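Local coordinates for protein myosin-4 (Saccharomyces cerevisiae, PDB 3MMI) that moves ASH1 and other mRNAs into the bud and daughter cell as a type V myosin motor recruited through SHE3, here represented by its globular tail, at residues W240-E245 with K276-K281; T97-I102 with D199-K204; Y222-L227 with I345-Q350; A189-F194 with E251-W256; G69-S74 with K132-Y137. All blocks are in the same frame, centred on the assembly; numbering follows the deposited sequence.

From the N terminus, contact 5 closes the first loop, bringing helix 132-168 back to the turn and helix start at 69-74, where helix 71-91 begins. Contact 2, joining helices 97-108 and 185-204, opens inside that loop and closes beyond it, so the two cross. Contact 4 ties helix 185-204 to helix 240-257; it touches contact 2 where Asp199 meets Trp256, and it crosses contacts 1, 2 and 3. Contact 1, between helices 240-257 and 269-279, is nested within the long loop closed by contact 3, which lays the C-terminal loop on helix 209-234. Contacts 1 and 5 lie on opposite sides of the chain's centre, about 59 Å apart between centres.

Contact 1. Residues W240-E245 with K276-K281; sequences WKYGYE and KILQLK
Gln279 and Leu278, near the C-terminal end of helix 269-279, are set against the first turn of helix 240-257, with Trp240 supplying much of the buried surface on the other side. The backbones come very close: Trp240 CA lies 3.1 Å from Leu278 O, a CA-H...O contact with 131° at the hydrogen. The tryptophan side chain starts against the same atom, Trp240 CB sitting 3.3 Å from Leu278 O. The indole itself does not cover the partner. With CG held between the backbone N and the carbonyl carbon (chi1 72°) it swings off the contact, and Lys241 CB lies over the centre of one of its faces.

Leu278 points at the helix opposite. Its CB reaches Gly243 CA at 4.2 Å, where the partner offers bare backbone, while its CD1 touches the rim of the Tyr242 ring at CD2, also 4.2 Å away. Tyr242 OH looks elsewhere, bonded to Leu175 O.

Gln279 lies across the helical turn. Its CG is 3.5 Å from Trp240 O, and beyond CG the extended chain carries the amide obliquely across to Tyr244, OE1 standing 3.6 Å from Tyr244 CA and at the edge of the ring, near its plane. Ring and amide planes are 80° apart. The amide nitrogen is held by Val275 O and by Asp247 OD2, so Gln279 links its own helix to the next turn of helix 240-257. The whole sets the C-terminal part of one helix against the first turn of another within the all-helical DIL domain.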
# COMPACT_ATOMS: atom_id res chain seq x y z
N TRP A 240 0.95 30.69 0.08
CA TRP A 240 2.31 30.31 0.58
C TRP A 240 2.33 29.93 2.10
O TRP A 240 3.01 28.98 2.52
CB TRP A 240 3.39 31.38 0.25
CG TRP A 240 3.23 32.61 1.09
CD1 TRP A 240 2.46 33.74 0.77
CD2 TRP A 240 3.75 32.86 2.43
NE1 TRP A 240 2.47 34.65 1.83
CE2 TRP A 240 3.27 34.15 2.84
CE3 TRP A 240 4.55 32.11 3.32
CZ2 TRP A 240 3.57 34.71 4.12
CZ3 TRP A 240 4.86 32.65 4.59
CH2 TRP A 240 4.36 33.96 4.98
N LYS A 241 1.46 30.61 2.86
CA LYS A 241 1.21 30.36 4.21
C LYS A 241 0.51 29.07 4.48
O LYS A 241 0.95 28.32 5.36
CB LYS A 241 0.41 31.54 4.83
CG LYS A 241 0.36 31.52 6.33
CD LYS A 241 1.82 31.44 6.82
CE LYS A 241 1.82 31.04 8.29
NZ LYS A 241 2.08 32.28 8.93
N TYR A 242 -0.54 28.79 3.73
CA TYR A 242 -1.14 27.51 3.79
C TYR A 242 -0.11 26.43 3.57
O TYR A 242 -0.12 25.38 4.26
CB TYR A 242 -2.36 27.44 2.85
CG TYR A 242 -3.04 26.05 2.83
CD1 TYR A 242 -4.12 25.73 3.65
CD2 TYR A 242 -2.52 25.06 2.04
CE1 TYR A 242 -4.71 24.48 3.56
CE2 TYR A 242 -3.11 23.82 1.99
CZ TYR A 242 -4.18 23.56 2.72
OH TYR A 242 -4.67 22.30 2.66
N GLY A 243 0.77 26.67 2.58
CA GLY A 243 1.73 25.66 2.16
C GLY A 243 2.70 25.38 3.30
O GLY A 243 2.93 24.23 3.68
N TYR A 244 3.19 26.46 3.89
CA TYR A 244 4.08 26.36 5.02
C TYR A 244 3.51 25.60 6.25
O TYR A 244 4.18 24.75 6.86
CB TYR A 244 4.52 27.74 5.47
CG TYR A 244 5.34 27.68 6.74
CD1 TYR A 244 6.73 27.43 6.66
CD2 TYR A 244 4.74 27.84 8.01
CE1 TYR A 244 7.52 27.34 7.81
CE2 TYR A 244 5.56 27.73 9.23
CZ TYR A 244 6.95 27.50 9.07
OH TYR A 244 7.80 27.41 10.12
N GLU A 245 2.25 25.83 6.56
CA GLU A 245 1.56 25.12 7.64
C GLU A 245 1.32 23.61 7.38
O GLU A 245 1.53 22.81 8.30
CB GLU A 245 0.25 25.82 7.98
CG GLU A 245 0.46 27.28 8.45
CD GLU A 245 1.34 27.39 9.77
OE1 GLU A 245 1.27 26.60 10.69
OE2 GLU A 245 2.21 28.26 9.91
N LYS A 276 5.30 22.55 -1.59
CA LYS A 276 6.46 23.36 -1.84
C LYS A 276 6.21 24.33 -2.97
O LYS A 276 6.61 25.44 -2.91
CB LYS A 276 7.75 22.54 -2.05
CG LYS A 276 8.33 21.93 -0.79
CD LYS A 276 9.59 21.16 -1.03
CE LYS A 276 10.29 20.73 0.24
NZ LYS A 276 10.35 21.74 1.28
N ILE A 277 5.48 23.89 -3.98
CA ILE A 277 5.14 24.78 -5.06
C ILE A 277 4.44 26.03 -4.52
O ILE A 277 4.64 27.12 -5.01
CB ILE A 277 4.27 24.01 -6.12
CG1 ILE A 277 5.25 23.27 -7.03
CG2 ILE A 277 3.43 24.97 -6.89
CD1 ILE A 277 4.69 22.16 -7.66
N LEU A 278 3.62 25.84 -3.50
CA LEU A 278 2.82 26.89 -2.99
C LEU A 278 3.68 27.96 -2.30
O LEU A 278 3.28 29.17 -2.16
CB LEU A 278 1.81 26.31 -1.99
CG LEU A 278 0.56 25.69 -2.62
CD1 LEU A 278 -0.25 24.95 -1.52
CD2 LEU A 278 -0.30 26.71 -3.42
N GLN A 279 4.85 27.55 -1.82
CA GLN A 279 5.76 28.49 -1.23
C GLN A 279 6.77 29.13 -2.20
O GLN A 279 7.39 30.08 -1.82
CB GLN A 279 6.47 27.85 -0.03
CG GLN A 279 5.54 27.21 0.97
CD GLN A 279 6.24 26.17 1.83
OE1 GLN A 279 6.89 26.56 2.76
NE2 GLN A 279 6.05 24.84 1.59
N LEU A 280 6.98 28.61 -3.41
CA LEU A 280 7.80 29.32 -4.40
C LEU A 280 7.29 30.72 -4.70
O LEU A 280 6.09 30.99 -4.73
CB LEU A 280 8.10 28.54 -5.68
CG LEU A 280 8.68 27.12 -5.41
CD1 LEU A 280 8.60 26.13 -6.64
CD2 LEU A 280 10.08 27.18 -4.77
N LYS A 281 8.18 31.67 -4.89
CA LYS A 281 7.80 33.00 -5.32
C LYS A 281 8.18 33.10 -6.77
O LYS A 281 9.26 33.53 -7.08
CB LYS A 281 8.60 34.05 -4.56
CE LYS A 281 12.27 35.26 -5.19
NZ LYS A 281 13.07 34.03 -5.03

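Contact 2. Residues T97-I102 with D199-K204; sequences TMLGGI and DAVLCK
Ile102 points at the partner helix and meets Val201 and Leu202. Starting from the backbone, its CB is 4.2 Å from Val201 CG1. The CG2 branch approaches Leu202 CD1 at 3.8 Å, and the other branch meets that methyl too, CG1 standing 3.7 Å from Leu202 CD1. At the tip CD1 fits between the two residues: 3.5 Å to Val201 CG1, a tight approach, and 3.6 Å to Leu202 CD1.

Segments 97-102 and 199-204 run in broadly the same direction; their local axes cross at -31° and come within 10.1 Å, as an apolar helix pair in the all-helical dilute region of the tail. Val201 has the most surface buried here, and its two methyls divide the work. CG1, anti to the backbone N, takes Ile102 and also Leu99 CD2 at 3.6 Å. CG2 receives the end of Met98, whose chain bends at the sulfur and brings CE to 3.3 Å from Val201 CG2, closer than ordinary van der Waals contact. Beyond the pair, Ile102 also touches Trp156 of helix 132-168 and Phe205, while Leu202 leans on His212 and Phe216 of helix 209-234.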
# COMPACT_ATOMS: atom_id res chain seq x y z
N THR A 97 -10.71 -5.75 9.93
CA THR A 97 -9.81 -5.59 8.79
C THR A 97 -8.31 -5.49 9.10
O THR A 97 -7.52 -6.05 8.38
CB THR A 97 -10.22 -4.40 7.96
OG1 THR A 97 -11.55 -4.60 7.49
CG2 THR A 97 -9.35 -4.26 6.79
N MET A 98 -7.97 -4.76 10.15
CA MET A 98 -6.61 -4.64 10.61
C MET A 98 -6.04 -5.96 11.04
O MET A 98 -5.10 -6.44 10.46
CB MET A 98 -6.46 -3.63 11.73
CG MET A 98 -5.04 -3.25 11.97
SD MET A 98 -4.68 -1.84 12.99
CE MET A 98 -4.07 -2.65 14.40
N LEU A 99 -6.64 -6.56 12.06
CA LEU A 99 -6.12 -7.81 12.61
C LEU A 99 -6.16 -8.92 11.59
O LEU A 99 -5.17 -9.62 11.39
CB LEU A 99 -6.95 -8.27 13.82
CG LEU A 99 -6.74 -7.52 15.13
CD1 LEU A 99 -7.50 -8.23 16.25
CD2 LEU A 99 -5.28 -7.52 15.43
N GLY A 100 -7.33 -9.07 10.98
CA GLY A 100 -7.54 -10.14 10.03
C GLY A 100 -6.63 -10.05 8.81
O GLY A 100 -6.03 -11.05 8.43
N GLY A 101 -6.57 -8.87 8.20
CA GLY A 101 -5.67 -8.58 7.09
C GLY A 101 -4.23 -8.98 7.41
O GLY A 101 -3.58 -9.80 6.71
N ILE A 102 -3.77 -8.51 8.55
CA ILE A 102 -2.42 -8.81 8.96
C ILE A 102 -2.14 -10.26 9.26
O ILE A 102 -1.13 -10.78 8.85
CB ILE A 102 -1.97 -7.94 10.15
CG1 ILE A 102 -1.88 -6.47 9.71
CG2 ILE A 102 -0.58 -8.32 10.60
CD1 ILE A 102 -1.95 -5.44 10.97
N ASP A 199 1.74 -0.97 14.58
CA ASP A 199 3.04 -1.58 14.75
C ASP A 199 3.07 -2.82 15.71
O ASP A 199 3.80 -3.79 15.47
CB ASP A 199 4.00 -0.53 15.28
CG ASP A 199 5.45 -1.07 15.41
OD1 ASP A 199 6.25 -0.98 14.45
OD2 ASP A 199 5.79 -1.64 16.48
N ALA A 200 2.27 -2.80 16.78
CA ALA A 200 2.20 -3.98 17.73
C ALA A 200 1.64 -5.21 17.08
O ALA A 200 2.11 -6.30 17.32
CB ALA A 200 1.35 -3.63 18.99
N VAL A 201 0.52 -5.04 16.35
CA VAL A 201 -0.13 -6.14 15.66
C VAL A 201 0.85 -6.73 14.62
O VAL A 201 1.09 -7.90 14.58
CB VAL A 201 -1.34 -5.65 14.97
CG1 VAL A 201 -1.96 -6.80 14.17
CG2 VAL A 201 -2.34 -5.04 15.97
N LEU A 202 1.52 -5.87 13.85
CA LEU A 202 2.54 -6.36 12.92
C LEU A 202 3.55 -7.29 13.66
O LEU A 202 3.83 -8.42 13.20
CB LEU A 202 3.25 -5.18 12.26
CG LEU A 202 2.81 -4.69 10.88
CD1 LEU A 202 1.60 -5.26 10.35
CD2 LEU A 202 2.85 -3.11 10.87
N CYS A 203 4.08 -6.82 14.80
CA CYS A 203 4.96 -7.71 15.67
C CYS A 203 4.21 -8.90 16.28
O CYS A 203 4.74 -9.97 16.29
CB CYS A 203 5.63 -6.98 16.79
SG CYS A 203 6.58 -5.48 16.34
N LYS A 204 2.97 -8.70 16.73
CA LYS A 204 2.16 -9.77 17.33
C LYS A 204 2.04 -10.92 16.35
O LYS A 204 2.49 -12.06 16.66
CB LYS A 204 0.74 -9.25 17.71
CG LYS A 204 -0.13 -10.28 18.46

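Contact 3. Residues Y222-L227 with I345-Q350; sequences YLNVML and IMLSAQ
Leu347 is the first residue of 345-350 to reach the helix at 222-227, and it meets Val225 with both backbone and side chain. Its carbonyl O lies 3.6 Å from Val225 CG1, and its CB is 4.1 Å from Val225 CG2. Further out, the CD1 methyl rests 4.0 Å from Asn224 ND2. That amide is engaged elsewhere: ND2 bonds Gln270 OE1 and OD1 accepts from Ile271 N, two bonds that fix the rotation of the amide against which the methyl rests.

Ser348 turns its side chain away from the helix and offers backbone instead, its C atom 3.7 Å from Val225 CG2. Val225 has CG1 anti to its own backbone N (chi1 169°), and its two methyls lie side by side against the passing chain, CG1 at the Leu347 carbonyl and CG2 at the following peptide. Ala349 then points back inward. Its CA is 3.9 Å from Val225 CG2, and its CB meets the Tyr222 ring obliquely, 4.1 Å from CD1.

Val225 pairs with Leu347 and Tyr222 with Ala349, so this extended segment, coming after the last modelled helix (322-338), lies antiparallel along helix 209-234, a helix of the dilute region of the globular tail. The strap is also tied along its way: Leu347 O accepts from Asn229 ND2, Met346 packs on Ile232 of the same helix, and Ile345 O accepts from Gln302 NE2 of helix 300-308. Behind Tyr222 stands helix 132-168, through Met161 and Ser165.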
# COMPACT_ATOMS: atom_id res chain seq x y z
N TYR A 222 0.14 5.44 0.55
CA TYR A 222 -1.26 5.68 0.50
C TYR A 222 -1.64 7.11 0.93
O TYR A 222 -2.58 7.69 0.41
CB TYR A 222 -2.01 4.68 1.36
CG TYR A 222 -3.49 4.91 1.30
CD1 TYR A 222 -4.28 4.21 0.41
CD2 TYR A 222 -4.11 5.85 2.14
CE1 TYR A 222 -5.67 4.39 0.38
CE2 TYR A 222 -5.48 6.10 2.10
CZ TYR A 222 -6.26 5.36 1.22
OH TYR A 222 -7.62 5.54 1.14
N LEU A 223 -0.97 7.64 1.95
CA LEU A 223 -1.39 8.96 2.49
C LEU A 223 -0.95 10.07 1.53
O LEU A 223 -1.62 11.07 1.40
CB LEU A 223 -0.90 9.23 3.96
CG LEU A 223 -1.52 8.29 5.05
CD1 LEU A 223 -0.62 8.28 6.34
CD2 LEU A 223 -2.91 8.66 5.49
N ASN A 224 0.15 9.88 0.84
CA ASN A 224 0.53 10.73 -0.35
C ASN A 224 -0.68 10.95 -1.34
O ASN A 224 -1.08 12.11 -1.55
CB ASN A 224 1.72 10.05 -1.07
CG ASN A 224 2.22 10.83 -2.27
OD1 ASN A 224 2.60 12.02 -2.12
ND2 ASN A 224 2.13 10.25 -3.43
N VAL A 225 -1.33 9.85 -1.77
CA VAL A 225 -2.51 9.83 -2.71
C VAL A 225 -3.65 10.60 -2.12
O VAL A 225 -4.13 11.58 -2.64
CB VAL A 225 -2.89 8.34 -2.98
CG1 VAL A 225 -4.25 8.29 -3.72
CG2 VAL A 225 -1.76 7.72 -3.76
N MET A 226 -4.01 10.22 -0.89
CA MET A 226 -5.19 10.82 -0.22
C MET A 226 -4.97 12.29 0.07
O MET A 226 -5.83 13.16 -0.09
CB MET A 226 -5.39 10.08 1.07
CG MET A 226 -6.59 10.53 1.82
SD MET A 226 -6.27 10.42 3.56
CE MET A 226 -6.25 12.16 3.95
N LEU A 227 -3.75 12.59 0.49
CA LEU A 227 -3.47 13.96 0.86
C LEU A 227 -3.39 14.85 -0.37
O LEU A 227 -3.96 15.92 -0.43
CB LEU A 227 -2.19 14.11 1.66
CG LEU A 227 -2.26 13.73 3.16
CD1 LEU A 227 -0.86 13.66 3.69
CD2 LEU A 227 -3.01 14.71 4.00
N ILE A 345 -5.19 14.07 -13.14
CA ILE A 345 -4.85 14.92 -12.06
C ILE A 345 -4.86 14.14 -10.71
O ILE A 345 -3.82 14.21 -9.99
CB ILE A 345 -5.73 16.11 -11.96
CG1 ILE A 345 -5.59 16.98 -13.19
CG2 ILE A 345 -5.51 16.91 -10.74
CD1 ILE A 345 -6.54 18.27 -13.14
N MET A 346 -5.94 13.36 -10.42
CA MET A 346 -5.99 12.50 -9.24
C MET A 346 -4.90 11.47 -9.36
O MET A 346 -4.64 10.94 -10.43
CB MET A 346 -7.41 11.84 -9.12
CG MET A 346 -8.48 12.89 -9.17
SD MET A 346 -8.64 13.62 -7.54
CE MET A 346 -7.87 15.13 -7.79
N LEU A 347 -4.34 11.10 -8.22
CA LEU A 347 -3.51 9.84 -8.07
C LEU A 347 -4.33 8.66 -7.59
O LEU A 347 -5.36 8.90 -7.04
CB LEU A 347 -2.41 10.08 -6.99
CG LEU A 347 -1.56 11.32 -7.19
CD1 LEU A 347 -0.63 11.68 -5.99
CD2 LEU A 347 -0.68 11.15 -8.52
N SER A 348 -3.80 7.44 -7.78
CA SER A 348 -4.30 6.15 -7.30
C SER A 348 -3.14 5.58 -6.51
O SER A 348 -2.02 5.71 -6.92
CB SER A 348 -4.39 5.10 -8.45
OG SER A 348 -5.11 5.68 -9.41
N ALA A 349 -3.44 4.72 -5.55
CA ALA A 349 -2.44 4.06 -4.75
C ALA A 349 -1.89 2.86 -5.50
O ALA A 349 -2.66 2.02 -6.00
CB ALA A 349 -3.09 3.63 -3.47
N GLN A 350 -0.57 2.75 -5.56
CA GLN A 350 0.03 1.63 -6.22
C GLN A 350 1.27 1.24 -5.44
O GLN A 350 2.03 2.12 -5.06
CB GLN A 350 0.41 2.00 -7.68
CG GLN A 350 -0.75 2.61 -8.56
CD GLN A 350 -1.68 1.56 -9.22
OE1 GLN A 350 -1.47 0.33 -9.08
NE2 GLN A 350 -2.69 2.02 -9.96

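Contact 4. Residues A189-F194 with E251-W256; sequences AKLFTF and ERLVSW
Phe192 and Trp256 lead a mostly apolar helix-to-helix contact between helix 185-204 and helix 240-257, within the dilute region of the tail. The local axes run in similar directions, crossing at -25° with a closest approach of 10.4 Å.

Phe192 has the most surface buried. With CG anti to the carbonyl carbon, its ring extends along the partner helix, CE1 lying 3.6 Å from Trp256 CB. The phenyl and the five-membered ring of the indole are nearly parallel, planes 16° apart, yet slid so far that they barely overlap, with centroids 5.6 Å apart. The far tip, CZ, meets Arg252 O edge-on in the ring plane at 3.5 Å. That carbonyl also accepts from Ser255 OG at 2.6 Å, a bond that keeps the serine hydroxyl turned back onto its own helix.

Beside it, the side chains of Leu191 and Leu253 cross at about a right angle, Leu191 CD2 touching Leu253 CG at 4.1 Å. Arg252 meets the phenyl through its carbonyl; its guanidinium leaves the contact to form a salt bridge with Asp185 and a hydrogen bond to Ser183 O. The indole of Trp256 is also met edge-to-face by Phe216 and carries a cation-pi contact with Arg260.

Since helix 209-234, which supplies Phe216, follows one helix and precedes the other while running roughly opposite to both, the arrangement is an up-down-up trio of helices.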
# COMPACT_ATOMS: atom_id res chain seq x y z
N ALA A 189 -2.07 12.94 18.55
CA ALA A 189 -1.86 11.94 19.59
C ALA A 189 -2.60 10.73 19.16
O ALA A 189 -2.16 9.65 19.41
CB ALA A 189 -2.33 12.42 21.02
N LYS A 190 -3.76 10.90 18.54
CA LYS A 190 -4.52 9.75 18.13
C LYS A 190 -3.83 9.04 16.92
O LYS A 190 -3.88 7.77 16.82
CB LYS A 190 -5.94 10.20 17.71
N LEU A 191 -3.25 9.81 15.97
CA LEU A 191 -2.45 9.19 14.93
C LEU A 191 -1.26 8.37 15.48
O LEU A 191 -0.97 7.26 15.02
CB LEU A 191 -1.90 10.27 13.96
CG LEU A 191 -1.00 9.70 12.87
CD1 LEU A 191 -1.79 8.83 11.85
CD2 LEU A 191 -0.42 10.90 12.23
N PHE A 192 -0.54 8.93 16.46
CA PHE A 192 0.62 8.22 17.02
C PHE A 192 0.30 6.93 17.78
O PHE A 192 1.00 5.91 17.64
CB PHE A 192 1.44 9.13 17.89
CG PHE A 192 2.06 10.28 17.13
CD1 PHE A 192 2.36 10.16 15.77
CD2 PHE A 192 2.30 11.50 17.76
CE1 PHE A 192 2.96 11.23 15.05
CE2 PHE A 192 2.89 12.58 17.01
CZ PHE A 192 3.21 12.39 15.61
N THR A 193 -0.85 6.95 18.45
CA THR A 193 -1.35 5.77 19.10
C THR A 193 -1.78 4.72 18.10
O THR A 193 -1.50 3.50 18.29
CB THR A 193 -2.49 6.14 20.10
OG1 THR A 193 -1.88 6.91 21.13
CG2 THR A 193 -3.08 4.91 20.70
N PHE A 194 -2.43 5.18 17.03
CA PHE A 194 -2.86 4.26 15.99
C PHE A 194 -1.68 3.53 15.32
O PHE A 194 -1.74 2.34 15.06
CB PHE A 194 -3.72 4.95 14.93
CG PHE A 194 -3.90 4.10 13.68
CD1 PHE A 194 -4.93 3.25 13.58
CD2 PHE A 194 -2.98 4.17 12.61
CE1 PHE A 194 -5.13 2.48 12.46
CE2 PHE A 194 -3.15 3.38 11.45
CZ PHE A 194 -4.23 2.51 11.39
N GLU A 251 5.62 17.13 8.42
CA GLU A 251 6.85 16.83 9.24
C GLU A 251 6.50 16.29 10.62
O GLU A 251 7.09 15.35 11.05
CB GLU A 251 7.83 18.01 9.39
CG GLU A 251 8.37 18.74 8.11
CD GLU A 251 8.35 17.95 6.73
OE1 GLU A 251 7.62 18.41 5.77
OE2 GLU A 251 9.05 16.89 6.60
N ARG A 252 5.44 16.75 11.23
CA ARG A 252 4.90 16.13 12.38
C ARG A 252 4.47 14.70 12.14
O ARG A 252 4.84 13.83 12.92
CB ARG A 252 3.69 16.94 12.88
CG ARG A 252 3.75 17.14 14.31
CD ARG A 252 2.51 17.87 14.82
NE ARG A 252 2.24 17.48 16.20
CZ ARG A 252 1.33 18.08 16.98
NH1 ARG A 252 0.62 19.14 16.58
NH2 ARG A 252 1.19 17.66 18.21
N LEU A 253 3.62 14.46 11.13
CA LEU A 253 3.22 13.08 10.73
C LEU A 253 4.44 12.19 10.48
O LEU A 253 4.46 11.01 10.90
CB LEU A 253 2.38 13.17 9.47
CG LEU A 253 1.82 11.85 8.98
CD1 LEU A 253 0.39 12.10 8.38
CD2 LEU A 253 2.80 11.22 8.04
N VAL A 254 5.44 12.73 9.79
CA VAL A 254 6.58 11.93 9.37
C VAL A 254 7.61 11.58 10.54
O VAL A 254 8.31 10.61 10.47
CB VAL A 254 7.32 12.66 8.23
CG1 VAL A 254 8.78 12.56 8.33
CG2 VAL A 254 6.83 12.14 6.93
N SER A 255 7.65 12.47 11.54
CA SER A 255 8.42 12.29 12.76
C SER A 255 8.21 10.89 13.43
O SER A 255 9.18 10.30 13.82
CB SER A 255 8.19 13.43 13.76
OG SER A 255 6.91 13.33 14.35
N TRP A 256 6.98 10.34 13.44
CA TRP A 256 6.74 8.99 13.94
C TRP A 256 7.55 7.91 13.15
O TRP A 256 8.08 6.95 13.72
CB TRP A 256 5.25 8.64 13.91
CG TRP A 256 4.98 7.37 14.64
CD1 TRP A 256 4.59 7.24 16.00
CD2 TRP A 256 5.04 6.03 14.12
NE1 TRP A 256 4.44 5.89 16.31
CE2 TRP A 256 4.72 5.14 15.20
CE3 TRP A 256 5.35 5.50 12.88
CZ2 TRP A 256 4.68 3.76 15.04
CZ3 TRP A 256 5.33 4.09 12.73
CH2 TRP A 256 4.97 3.25 13.80

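Contact 5. Residues G69-S74 with K132-Y137; sequences GLLIQS and KLTLIY
Leu71 and Tyr137 join the first turns of two helices, 71-91 and 132-168, just after a Schellman motif that ends helix 53-67. In that motif Gly69, with its positive phi, is the C-prime residue: Leu70 N reaches back to Leu65 O and Gly69 N to Val66 O. Leu70 then occupies the N-cap position of the next helix, which puts Leu71 at its very start, facing the other segment.

Leu71 reaches over a face of the tyrosine ring. Its CD2 stands 4.2 Å from the Tyr137 ring centroid, 29° off the normal, an off-centre CH-pi contact. The other methyl, CD1, goes toward the start of helix 132-168; there the side chains of Leu71 and Thr134 cross at about a right angle, CD1 lying 3.9 Å from Thr134 OG1, and Leu133 CD1 is a looser neighbour at 4.4 Å.

Tyr137 has CG anti to its backbone N (chi1 175°), which carries the ring across to the other helix. Its CE1 passes 3.4 Å from Leu71 O, and at its end the phenol oxygen OH forms a hydrogen bond of 2.8 Å with Ser74 OG. Either hydroxyl could be the donor. The serine is buried, and this bond gives its hydroxyl a partner one helical turn past Leu71 while fixing the end of the tyrosine.

Helix 53-67 flanks the pair: Val62 lies against Ser74, and Val66 against both Thr134 and Tyr137. Tyr122, in the loop ahead of helix 132-168, adds its side chain to Thr134.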
# COMPACT_ATOMS: atom_id res chain seq x y z
N GLY A 69 5.40 -36.48 -5.35
CA GLY A 69 5.32 -36.16 -6.78
C GLY A 69 3.92 -35.84 -7.27
O GLY A 69 3.66 -35.94 -8.46
N LEU A 70 2.99 -35.44 -6.40
CA LEU A 70 1.67 -35.17 -6.91
C LEU A 70 1.50 -33.69 -7.36
O LEU A 70 0.74 -32.91 -6.78
CB LEU A 70 0.59 -35.65 -5.95
CG LEU A 70 0.58 -37.18 -5.73
CD1 LEU A 70 -0.51 -37.57 -4.68
CD2 LEU A 70 0.21 -37.87 -7.06
N LEU A 71 2.20 -33.31 -8.42
CA LEU A 71 2.51 -31.90 -8.57
C LEU A 71 1.25 -31.18 -8.99
O LEU A 71 1.01 -30.01 -8.64
CB LEU A 71 3.62 -31.73 -9.57
CG LEU A 71 4.98 -32.25 -9.11
CD1 LEU A 71 5.96 -32.08 -10.27
CD2 LEU A 71 5.46 -31.47 -7.91
N ILE A 72 0.41 -31.90 -9.70
CA ILE A 72 -0.80 -31.34 -10.17
C ILE A 72 -1.79 -31.19 -9.07
O ILE A 72 -2.58 -30.31 -9.09
CB ILE A 72 -1.46 -32.24 -11.17
CG1 ILE A 72 -0.51 -32.57 -12.29
CG2 ILE A 72 -2.68 -31.60 -11.71
CD1 ILE A 72 -0.74 -33.95 -12.79
N GLN A 73 -1.75 -32.10 -8.12
CA GLN A 73 -2.65 -32.03 -7.00
C GLN A 73 -2.29 -30.84 -6.13
O GLN A 73 -3.15 -30.14 -5.64
CB GLN A 73 -2.55 -33.30 -6.19
CG GLN A 73 -3.51 -34.35 -6.58
N SER A 74 -1.00 -30.62 -5.96
CA SER A 74 -0.51 -29.47 -5.24
C SER A 74 -1.01 -28.17 -5.85
O SER A 74 -1.56 -27.34 -5.17
CB SER A 74 1.00 -29.51 -5.19
OG SER A 74 1.52 -28.55 -4.33
N LYS A 132 13.82 -32.57 -11.92
CA LYS A 132 13.93 -31.25 -12.51
C LYS A 132 12.59 -30.57 -12.85
O LYS A 132 12.51 -29.35 -12.81
CB LYS A 132 14.84 -31.31 -13.75
CG LYS A 132 16.32 -31.62 -13.41
N LEU A 133 11.57 -31.39 -13.10
CA LEU A 133 10.20 -30.98 -13.20
C LEU A 133 9.69 -30.42 -11.86
O LEU A 133 8.84 -29.49 -11.83
CB LEU A 133 9.36 -32.22 -13.56
CG LEU A 133 8.49 -32.00 -14.80
CD1 LEU A 133 7.07 -32.54 -14.51
CD2 LEU A 133 8.40 -30.52 -15.16
N THR A 134 10.14 -31.08 -10.76
CA THR A 134 9.78 -30.63 -9.41
C THR A 134 10.41 -29.24 -9.12
O THR A 134 9.74 -28.34 -8.62
CB THR A 134 10.22 -31.66 -8.31
OG1 THR A 134 9.30 -32.75 -8.33
CG2 THR A 134 10.19 -31.03 -6.91
N LEU A 135 11.66 -29.09 -9.47
CA LEU A 135 12.29 -27.81 -9.41
C LEU A 135 11.56 -26.69 -10.20
O LEU A 135 11.40 -25.59 -9.67
CB LEU A 135 13.72 -27.87 -9.90
CG LEU A 135 14.71 -28.52 -8.93
CD1 LEU A 135 16.07 -28.38 -9.54
CD2 LEU A 135 14.69 -27.90 -7.54
N ILE A 136 11.14 -26.98 -11.43
CA ILE A 136 10.31 -26.11 -12.21
C ILE A 136 8.97 -25.83 -11.58
O ILE A 136 8.57 -24.65 -11.56
CB ILE A 136 10.07 -26.67 -13.65
CG1 ILE A 136 11.38 -26.64 -14.45
CG2 ILE A 136 8.93 -25.96 -14.39
CD1 ILE A 136 11.30 -27.46 -15.78
N TYR A 137 8.25 -26.86 -11.11
CA TYR A 137 7.02 -26.62 -10.35
C TYR A 137 7.24 -25.59 -9.19
O TYR A 137 6.48 -24.68 -9.02
CB TYR A 137 6.42 -27.96 -9.81
CG TYR A 137 5.25 -27.72 -8.95
CD1 TYR A 137 3.99 -27.49 -9.49
CD2 TYR A 137 5.42 -27.64 -7.52
CE1 TYR A 137 2.93 -27.21 -8.69
CE2 TYR A 137 4.32 -27.40 -6.68
CZ TYR A 137 3.11 -27.17 -7.27
OH TYR A 137 2.02 -26.85 -6.49